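Local coordinates for protein 4'-phospho-dehydrooxetanocin synthase (Bacillus megaterium, PDB 5UL3) that catalyses the oxidative ring contraction of dAMP to an oxetane aldehyde in oxetanocin A biosynthesis, using cobalamin, a [4Fe-4S] cluster and S-adenosylmethionine, at residues A[193-201]-A[226-234]; A[237-245]-A[278-287]. All coordinates share one frame; numbering follows the deposited sequence.

Contact 1: A[193-201]-A[226-234]. With EDO (1,2-ethanediol), chain U.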
loop_
_atom_site.group_PDB
_atom_site.type_symbol
_atom_site.label_atom_id
_atom_site.label_comp_id
_atom_site.label_asym_id
_atom_site.label_seq_id
_atom_site.Cartn_x
_atom_site.Cartn_y
_atom_site.Cartn_z
ATOM N N ALA A 193 -1.068 -7.936 18.054
ATOM C CA ALA A 193 0.351 -8.155 18.295
ATOM C C ALA A 193 0.615 -8.554 19.741
ATOM O O ALA A 193 1.390 -9.480 20.003
ATOM C CB ALA A 193 1.147 -6.888 17.947
ATOM N N PHE A 194 0.006 -7.843 20.694
ATOM C CA PHE A 194 0.277 -8.136 22.098
ATOM C C PHE A 194 -0.232 -9.520 22.479
ATOM O O PHE A 194 0.425 -10.232 23.244
ATOM C CB PHE A 194 -0.350 -7.081 23.005
ATOM C CG PHE A 194 0.501 -5.853 23.198
ATOM C CD1 PHE A 194 1.366 -5.424 22.205
ATOM C CD2 PHE A 194 0.439 -5.136 24.381
ATOM C CE1 PHE A 194 2.148 -4.274 22.390
ATOM C CE2 PHE A 194 1.223 -3.996 24.577
ATOM C CZ PHE A 194 2.077 -3.569 23.580
ATOM N N GLU A 195 -1.388 -9.916 21.949
ATOM C CA GLU A 195 -1.907 -11.261 22.209
ATOM C C GLU A 195 -0.958 -12.331 21.682
ATOM O O GLU A 195 -0.679 -13.326 22.365
ATOM C CB GLU A 195 -3.286 -11.434 21.577
ATOM C CG GLU A 195 -4.397 -10.628 22.244
ATOM C CD GLU A 195 -5.773 -10.979 21.704
ATOM O OE1 GLU A 195 -5.940 -12.122 21.226
ATOM O OE2 GLU A 195 -6.681 -10.117 21.763
ATOM N N ILE A 196 -0.466 -12.151 20.454
ATOM C CA ILE A 196 0.431 -13.141 19.871
ATOM C C ILE A 196 1.760 -13.149 20.609
ATOM O O ILE A 196 2.298 -14.218 20.916
ATOM C CB ILE A 196 0.613 -12.889 18.364
ATOM C CG1 ILE A 196 -0.713 -13.084 17.632
ATOM C CG2 ILE A 196 1.672 -13.827 17.786
ATOM C CD1 ILE A 196 -0.701 -12.600 16.192
ATOM N N LEU A 197 2.308 -11.960 20.912
ATOM C CA LEU A 197 3.558 -11.884 21.667
ATOM C C LEU A 197 3.408 -12.518 23.049
ATOM O O LEU A 197 4.303 -13.234 23.510
ATOM C CB LEU A 197 4.007 -10.422 21.791
ATOM C CG LEU A 197 4.591 -9.864 20.482
ATOM C CD1 LEU A 197 4.771 -8.331 20.533
ATOM C CD2 LEU A 197 5.918 -10.565 20.164
ATOM N N ASP A 198 2.293 -12.246 23.732
ATOM C CA ASP A 198 2.042 -12.877 25.030
ATOM C C ASP A 198 2.183 -14.394 24.944
ATOM O O ASP A 198 2.888 -15.010 25.750
ATOM C CB ASP A 198 0.646 -12.504 25.538
ATOM C CG ASP A 198 0.567 -11.087 26.096
ATOM O OD1 ASP A 198 1.596 -10.376 26.213
ATOM O OD2 ASP A 198 -0.562 -10.678 26.421
ATOM N N LEU A 199 1.543 -15.008 23.937
ATOM C CA LEU A 199 1.578 -16.461 23.773
ATOM C C LEU A 199 2.961 -16.961 23.369
ATOM O O LEU A 199 3.384 -18.042 23.792
ATOM C CB LEU A 199 0.551 -16.880 22.731
ATOM C CG LEU A 199 -0.877 -16.890 23.248
ATOM C CD1 LEU A 199 -1.823 -16.815 22.078
ATOM C CD2 LEU A 199 -1.083 -18.176 24.035
ATOM N N ILE A 200 3.669 -16.203 22.526
ATOM C CA ILE A 200 5.027 -16.590 22.154
ATOM C C ILE A 200 5.917 -16.643 23.386
ATOM O O ILE A 200 6.656 -17.611 23.595
ATOM C CB ILE A 200 5.598 -15.616 21.106
ATOM C CG1 ILE A 200 4.904 -15.826 19.763
ATOM C CG2 ILE A 200 7.118 -15.808 20.988
ATOM C CD1 ILE A 200 5.260 -14.740 18.731
ATOM N N TYR A 201 5.886 -15.584 24.205
ATOM C CA TYR A 201 6.768 -15.552 25.369
ATOM C C TYR A 201 6.332 -16.559 26.431
ATOM O O TYR A 201 7.187 -17.137 27.112
ATOM C CB TYR A 201 6.835 -14.150 25.963
ATOM C CG TYR A 201 7.729 -13.215 25.176
ATOM C CD1 TYR A 201 9.107 -13.364 25.199
ATOM C CD2 TYR A 201 7.191 -12.192 24.409
ATOM C CE1 TYR A 201 9.930 -12.520 24.483
ATOM C CE2 TYR A 201 8.008 -11.344 23.685
ATOM C CZ TYR A 201 9.379 -11.519 23.723
ATOM O OH TYR A 201 10.213 -10.681 23.007
ATOM N N GLN A 226 6.097 1.468 24.256
ATOM C CA GLN A 226 4.969 0.648 24.681
ATOM C C GLN A 226 5.266 -0.834 24.510
ATOM O O GLN A 226 4.780 -1.661 25.294
ATOM C CB GLN A 226 3.705 1.027 23.907
ATOM C CG GLN A 226 2.828 2.098 24.575
ATOM C CD GLN A 226 3.142 3.509 24.095
ATOM O OE1 GLN A 226 4.154 3.740 23.430
ATOM N NE2 GLN A 226 2.268 4.460 24.426
ATOM N N PHE A 227 6.067 -1.190 23.503
ATOM C CA PHE A 227 6.454 -2.583 23.323
ATOM C C PHE A 227 7.522 -2.997 24.326
ATOM O O PHE A 227 7.452 -4.097 24.885
ATOM C CB PHE A 227 6.943 -2.814 21.890
ATOM C CG PHE A 227 5.832 -2.874 20.875
ATOM C CD1 PHE A 227 5.301 -1.716 20.337
ATOM C CD2 PHE A 227 5.313 -4.094 20.467
ATOM C CE1 PHE A 227 4.273 -1.774 19.406
ATOM C CE2 PHE A 227 4.298 -4.156 19.533
ATOM C CZ PHE A 227 3.776 -2.988 19.004
ATOM N N PHE A 228 8.511 -2.133 24.570
ATOM C CA PHE A 228 9.581 -2.479 25.503
ATOM C C PHE A 228 9.059 -2.586 26.933
ATOM O O PHE A 228 9.583 -3.370 27.733
ATOM C CB PHE A 228 10.708 -1.445 25.427
ATOM C CG PHE A 228 11.478 -1.460 24.124
ATOM C CD1 PHE A 228 11.759 -2.651 23.472
ATOM C CD2 PHE A 228 11.926 -0.270 23.558
ATOM C CE1 PHE A 228 12.472 -2.662 22.282
ATOM C CE2 PHE A 228 12.632 -0.271 22.366
ATOM C CZ PHE A 228 12.910 -1.470 21.726
ATOM N N GLU A 229 8.023 -1.818 27.263
ATOM C CA GLU A 229 7.481 -1.847 28.617
ATOM C C GLU A 229 6.934 -3.228 28.959
ATOM O O GLU A 229 7.131 -3.730 30.070
ATOM C CB GLU A 229 6.405 -0.773 28.742
ATOM C CG GLU A 229 5.585 -0.808 30.007
ATOM C CD GLU A 229 4.535 0.286 30.002
ATOM O OE1 GLU A 229 4.467 1.027 28.995
ATOM O OE2 GLU A 229 3.785 0.406 30.994
ATOM N N ARG A 230 6.277 -3.872 28.002
ATOM C CA ARG A 230 5.695 -5.187 28.227
ATOM C C ARG A 230 6.642 -6.324 27.855
ATOM O O ARG A 230 6.596 -7.389 28.482
ATOM C CB ARG A 230 4.380 -5.293 27.444
ATOM C CG ARG A 230 3.613 -6.581 27.662
ATOM C CD ARG A 230 2.236 -6.488 27.033
ATOM N NE ARG A 230 1.438 -7.692 27.258
ATOM C CZ ARG A 230 0.641 -7.871 28.308
ATOM N NH1 ARG A 230 0.543 -6.923 29.230
ATOM N NH2 ARG A 230 -0.055 -8.995 28.439
ATOM N N TYR A 231 7.510 -6.126 26.861
ATOM C CA TYR A 231 8.446 -7.156 26.405
ATOM C C TYR A 231 9.846 -6.562 26.385
ATOM O O TYR A 231 10.309 -6.072 25.345
ATOM C CB TYR A 231 8.067 -7.682 25.024
ATOM C CG TYR A 231 6.594 -7.901 24.846
ATOM C CD1 TYR A 231 5.969 -9.034 25.354
ATOM C CD2 TYR A 231 5.816 -6.975 24.166
ATOM C CE1 TYR A 231 4.627 -9.236 25.193
ATOM C CE2 TYR A 231 4.457 -7.168 24.001
ATOM C CZ TYR A 231 3.870 -8.307 24.517
ATOM O OH TYR A 231 2.525 -8.508 24.361
ATOM N N PRO A 232 10.556 -6.595 27.518
ATOM C CA PRO A 232 11.846 -5.887 27.593
ATOM C C PRO A 232 12.916 -6.444 26.670
ATOM O O PRO A 232 13.799 -5.684 26.258
ATOM C CB PRO A 232 12.248 -6.036 29.070
ATOM C CG PRO A 232 10.976 -6.340 29.791
ATOM C CD PRO A 232 10.131 -7.121 28.827
ATOM N N SER A 233 12.879 -7.737 26.334
ATOM C CA SER A 233 13.909 -8.344 25.493
ATOM C C SER A 233 13.598 -8.263 23.996
ATOM O O SER A 233 14.405 -8.731 23.183
ATOM C CB SER A 233 14.126 -9.812 25.898
ATOM O OG SER A 233 13.021 -10.613 25.532
ATOM N N LEU A 234 12.474 -7.662 23.620
ATOM C CA LEU A 234 12.051 -7.582 22.227
ATOM C C LEU A 234 13.000 -6.692 21.426
ATOM O O LEU A 234 13.522 -5.692 21.926
ATOM C CB LEU A 234 10.625 -7.031 22.156
ATOM C CG LEU A 234 9.903 -6.981 20.808
ATOM C CD1 LEU A 234 9.696 -8.398 20.287
ATOM C CD2 LEU A 234 8.566 -6.269 20.950
HETATM C C1 EDO U . 8.597 -10.362 28.090
HETATM O O1 EDO U . 7.711 -11.369 28.600
HETATM C C2 EDO U . 9.925 -10.968 27.642
HETATM O O2 EDO U . 10.804 -9.942 27.135
HETATM O O HOH W 1 12.908 -11.578 23.119
#
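Phe194, Tyr201, Phe227 and Tyr231 form an aromatic cluster where helix 190-205 meets helix 224-230 and the turn after it, in the cobalamin-binding Rossmann domain; the two helix segments run 28° from parallel, and a salt bridge closes one side of the cluster. Gln226 opens the second segment with its backbone O near CZ of Phe194. The Phe227 ring offers a face: the edge of Phe194 points at it in a T-shaped pair, Phe194 CE1 lying 3.6 Å from Phe227 CE2. Arg230 sets out with CG anti to the backbone N (chi1 -176°) and runs extended to NE, carrying CD past Phe194 CD2 before the guanidinium takes Asp198 side-on. NE donates to OD1 of Asp198 on its syn lone pair, while Arg230 NH2 reaches Asp198 OD2 at 2.7 Å.

Tyr231 fills the middle. The edge of its ring meets the face of Phe194 with planes at 86°, and Leu197 CB sits over a face of Tyr231 in a CH-pi contact, 3.9 Å from the centroid. Tyr231 OH donates to Asp198 OD1 over 2.8 Å, coming from above the carboxylate plane, so OD1 is gripped by two donors and the carboxylate is held against turning. The Tyr201 ring is nearly parallel to that of Tyr231 but slid aside, with little overlap. Beyond Pro232, the backbone N and OG of Ser233 both bond an ethanediol, probably from the crystallisation liquor, whose C2 lies over a face of Tyr201. Leu234 ends the type I turn begun at Tyr231; like Leu197 and Tyr201, it touches Ile213 of strand 212-216. Its CD1 packs 3.6 Å from Tyr201 OH, and a water joins that hydroxyl to Ser233 OG.

Contact 2: A[237-245]-A[278-287]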
loop_
_atom_site.group_PDB
_atom_site.type_symbol
_atom_site.label_atom_id
_atom_site.label_comp_id
_atom_site.label_asym_id
_atom_site.label_seq_id
_atom_site.Cartn_x
_atom_site.Cartn_y
_atom_site.Cartn_z
ATOM N N CYS A 237 12.583 -3.664 14.664
ATOM C CA CYS A 237 13.183 -3.247 13.404
ATOM C C CYS A 237 12.623 -1.875 13.044
ATOM O O CYS A 237 11.416 -1.738 12.801
ATOM C CB CYS A 237 12.882 -4.255 12.292
ATOM S SG CYS A 237 13.508 -3.740 10.662
ATOM N N ASP A 238 13.502 -0.868 13.023
ATOM C CA ASP A 238 13.077 0.525 12.891
ATOM C C ASP A 238 12.691 0.894 11.466
ATOM O O ASP A 238 11.796 1.721 11.269
ATOM C CB ASP A 238 14.195 1.461 13.363
ATOM C CG ASP A 238 14.395 1.422 14.874
ATOM O OD1 ASP A 238 13.430 1.094 15.591
ATOM O OD2 ASP A 238 15.515 1.738 15.333
ATOM N N LYS A 239 13.356 0.317 10.468
ATOM C CA LYS A 239 13.115 0.708 9.083
ATOM C C LYS A 239 13.002 -0.532 8.195
ATOM O O LYS A 239 12.111 -1.363 8.399
ATOM C CB LYS A 239 14.229 1.648 8.601
ATOM C CG LYS A 239 14.176 3.007 9.347
ATOM C CD LYS A 239 15.528 3.665 9.431
ATOM C CE LYS A 239 15.426 4.928 10.312
ATOM N NZ LYS A 239 16.708 5.679 10.329
ATOM N N GLU A 240 13.854 -0.658 7.189
ATOM C CA GLU A 240 13.797 -1.861 6.353
ATOM C C GLU A 240 14.250 -3.086 7.152
ATOM O O GLU A 240 15.116 -3.000 8.030
ATOM C CB GLU A 240 14.695 -1.704 5.117
ATOM C CG GLU A 240 14.159 -0.699 4.082
ATOM C CD GLU A 240 15.216 -0.298 3.078
ATOM O OE1 GLU A 240 16.307 0.125 3.514
ATOM O OE2 GLU A 240 14.959 -0.418 1.859
ATOM N N GLY A 241 13.690 -4.243 6.808
ATOM C CA GLY A 241 13.969 -5.455 7.559
ATOM C C GLY A 241 15.063 -6.366 7.029
ATOM O O GLY A 241 15.549 -7.223 7.773
ATOM N N GLU A 242 15.471 -6.186 5.768
ATOM C CA GLU A 242 16.352 -7.157 5.113
ATOM C C GLU A 242 17.682 -7.303 5.843
ATOM O O GLU A 242 18.090 -8.404 6.223
ATOM C CB GLU A 242 16.591 -6.747 3.657
ATOM C CG GLU A 242 15.399 -6.948 2.723
ATOM C CD GLU A 242 14.391 -5.784 2.695
ATOM O OE1 GLU A 242 14.403 -4.905 3.586
ATOM O OE2 GLU A 242 13.547 -5.783 1.768
ATOM N N TYR A 243 18.404 -6.198 6.004
ATOM C CA TYR A 243 19.708 -6.279 6.656
ATOM C C TYR A 243 19.584 -6.538 8.146
ATOM O O TYR A 243 20.481 -7.143 8.739
ATOM C CB TYR A 243 20.500 -4.992 6.432
ATOM C CG TYR A 243 20.876 -4.723 5.002
ATOM C CD1 TYR A 243 20.758 -5.699 4.030
ATOM C CD2 TYR A 243 21.361 -3.472 4.627
ATOM C CE1 TYR A 243 21.098 -5.443 2.719
ATOM C CE2 TYR A 243 21.701 -3.208 3.323
ATOM C CZ TYR A 243 21.570 -4.189 2.373
ATOM O OH TYR A 243 21.926 -3.920 1.073
ATOM N N THR A 244 18.485 -6.090 8.757
ATOM C CA THR A 244 18.202 -6.432 10.142
ATOM C C THR A 244 18.152 -7.948 10.321
ATOM O O THR A 244 18.802 -8.503 11.214
ATOM C CB THR A 244 16.882 -5.784 10.568
ATOM O OG1 THR A 244 17.053 -4.365 10.683
ATOM C CG2 THR A 244 16.390 -6.346 11.909
ATOM N N LEU A 245 17.400 -8.634 9.461
ATOM C CA LEU A 245 17.288 -10.088 9.599
ATOM C C LEU A 245 18.611 -10.766 9.273
ATOM O O LEU A 245 19.024 -11.693 9.975
ATOM C CB LEU A 245 16.149 -10.628 8.725
ATOM C CG LEU A 245 14.737 -10.261 9.204
ATOM C CD1 LEU A 245 13.703 -10.663 8.158
ATOM C CD2 LEU A 245 14.441 -10.966 10.514
ATOM N N ALA A 278 20.703 2.129 10.646
ATOM C CA ALA A 278 20.168 1.303 9.565
ATOM C C ALA A 278 20.789 1.741 8.249
ATOM O O ALA A 278 20.598 2.885 7.818
ATOM C CB ALA A 278 18.648 1.420 9.495
ATOM N N GLU A 279 21.541 0.849 7.624
ATOM C CA GLU A 279 22.078 1.118 6.297
ATOM C C GLU A 279 20.971 0.865 5.279
ATOM O O GLU A 279 20.397 -0.230 5.237
ATOM C CB GLU A 279 23.292 0.231 6.035
ATOM C CG GLU A 279 23.810 0.247 4.605
ATOM C CD GLU A 279 24.719 -0.941 4.297
ATOM O OE1 GLU A 279 25.101 -1.679 5.232
ATOM O OE2 GLU A 279 25.034 -1.146 3.110
ATOM N N THR A 280 20.649 1.875 4.474
ATOM C CA THR A 280 19.566 1.706 3.512
ATOM C C THR A 280 19.857 0.552 2.552
ATOM O O THR A 280 20.980 0.387 2.056
ATOM C CB THR A 280 19.338 3.006 2.751
ATOM O OG1 THR A 280 18.931 4.008 3.692
ATOM C CG2 THR A 280 18.227 2.816 1.710
ATOM N N VAL A 281 18.836 -0.274 2.313
ATOM C CA VAL A 281 19.036 -1.499 1.541
ATOM C C VAL A 281 19.356 -1.176 0.084
ATOM O O VAL A 281 18.793 -0.253 -0.515
ATOM C CB VAL A 281 17.789 -2.394 1.662
ATOM C CG1 VAL A 281 17.858 -3.574 0.668
ATOM C CG2 VAL A 281 17.674 -2.925 3.094
ATOM N N ASN A 282 20.277 -1.944 -0.499
ATOM C CA ASN A 282 20.575 -1.831 -1.923
ATOM C C ASN A 282 19.443 -2.520 -2.692
ATOM O O ASN A 282 19.568 -3.641 -3.196
ATOM C CB ASN A 282 21.943 -2.439 -2.216
ATOM C CG ASN A 282 22.310 -2.360 -3.671
ATOM O OD1 ASN A 282 21.678 -1.637 -4.443
ATOM N ND2 ASN A 282 23.348 -3.101 -4.061
ATOM N N PHE A 283 18.299 -1.819 -2.757
ATOM C CA PHE A 283 17.069 -2.387 -3.317
ATOM C C PHE A 283 17.241 -2.754 -4.782
ATOM O O PHE A 283 16.737 -3.793 -5.226
ATOM C CB PHE A 283 15.922 -1.379 -3.147
ATOM C CG PHE A 283 14.569 -1.892 -3.551
ATOM C CD1 PHE A 283 13.968 -2.935 -2.861
ATOM C CD2 PHE A 283 13.876 -1.295 -4.600
ATOM C CE1 PHE A 283 12.690 -3.397 -3.218
ATOM C CE2 PHE A 283 12.619 -1.745 -4.962
ATOM C CZ PHE A 283 12.025 -2.799 -4.267
ATOM N N LYS A 284 17.987 -1.931 -5.533
ATOM C CA LYS A 284 18.204 -2.070 -6.968
ATOM C C LYS A 284 18.425 -3.511 -7.387
ATOM O O LYS A 284 17.841 -3.977 -8.377
ATOM C CB LYS A 284 19.403 -1.238 -7.412
ATOM C CG LYS A 284 19.782 -1.481 -8.857
ATOM C CD LYS A 284 20.530 -0.287 -9.442
ATOM C CE LYS A 284 20.632 -0.395 -10.964
ATOM N NZ LYS A 284 21.186 0.853 -11.569
ATOM N N GLU A 285 19.251 -4.228 -6.631
ATOM C CA GLU A 285 19.646 -5.563 -7.050
ATOM C C GLU A 285 19.665 -6.622 -5.953
ATOM O O GLU A 285 19.971 -7.775 -6.262
ATOM C CB GLU A 285 21.033 -5.513 -7.698
ATOM C CG GLU A 285 22.083 -4.845 -6.823
ATOM C CD GLU A 285 23.200 -4.230 -7.648
ATOM O OE1 GLU A 285 24.298 -3.973 -7.093
ATOM O OE2 GLU A 285 22.970 -4.007 -8.858
ATOM N N GLU A 286 19.359 -6.298 -4.702
ATOM C CA GLU A 286 19.437 -7.332 -3.681
ATOM C C GLU A 286 18.082 -7.879 -3.264
ATOM O O GLU A 286 18.046 -8.897 -2.577
ATOM C CB GLU A 286 20.177 -6.817 -2.450
ATOM C CG GLU A 286 21.638 -6.489 -2.802
ATOM C CD GLU A 286 22.469 -6.092 -1.603
ATOM O OE1 GLU A 286 21.983 -6.213 -0.465
ATOM O OE2 GLU A 286 23.617 -5.651 -1.811
ATOM N N VAL A 287 16.982 -7.234 -3.635
ATOM C CA VAL A 287 15.666 -7.680 -3.192
ATOM C C VAL A 287 14.956 -8.273 -4.409
ATOM O O VAL A 287 14.590 -7.537 -5.344
ATOM C CB VAL A 287 14.855 -6.545 -2.553
ATOM C CG1 VAL A 287 13.494 -7.056 -2.128
ATOM C CG2 VAL A 287 15.588 -6.011 -1.318
HETATM O O HOH W 2 19.129 4.663 11.162
HETATM O O HOH W 3 16.112 0.581 -0.208
#
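Tyr243, near the start of helix 242-252 in the cobalamin-binding Rossmann domain, lies against the extended run 278-281, which passes through an inverse gamma turn at Asn282 into the short helix 283-286. From CB the side chain sets out with CG anti to the carbonyl carbon (chi1 -65°), which lays the ring along this run. CG is near Val281 CG2, but that methyl stands over the ring centre, 3.9 Å from the centroid and 6° off the normal, a CH-pi contact. On one side CD2 comes 3.4 Å from the backbone O of Glu279, and CE2 lies against Val281 CA on the face that carries the methyl, while the Glu279 carboxylate approaches CE2 from the other side of the ring plane. On the other side of the ring CE1 approaches Glu286 OE1. At the tip, Tyr243 OH works both ways: it accepts a nearly straight bond from Asn282 N (3.0 Å, 175°) and donates to Glu286 OE1 over 2.8 Å. That oxygen sits in the ring plane, although the hydroxyl meets it from above the carboxylate plane. The buried phenol ties Asn282, just before helix 283-286, to Glu286 at the helix's end.

Two glutamates also touch Val281, both at CG2. Glu240 OE1 takes Val281 N on its syn side, while its OE2 forms salt bridges with Arg311 and Arg331. Glu242, a cobalamin-binding residue, hydrogen-bonds the cofactor through OE1 and pairs through OE2 with Arg311, so one arginine probably steadies both carboxylates. Across the contact Glu242 makes only van der Waals contacts, its OE2 lying 3.7 Å from Val287 CG2. Lys239 CD rests on Ala278 CB at 3.8 Å, and a water bridges Lys239 NZ to Ala278 N. Another water donates to both Glu240 OE2 (2.6 Å) and Val281 O.

Overall arrangement
The two contacts come in series along the chain: contact 1 closes at Leu234, and strand 235-237 of the Rossmann sheet then leads directly into contact 2. Their centres are 24 Å apart and they do not otherwise touch. Contact 1 packs helix 190-205 against helix 224-230 beside strand 212-216, with Leu234 about 9 Å from the bound cobalamin. Contact 2 lies at the C-terminal end of strand 235-237, where Gly241 and Glu242 bind the cofactor. Its second segment, 278-287, follows the sheet's edge strand 273-275 and leads on toward the radical SAM part of the chain, whose Arg311 and Arg331 form salt bridges with glutamates of 237-245.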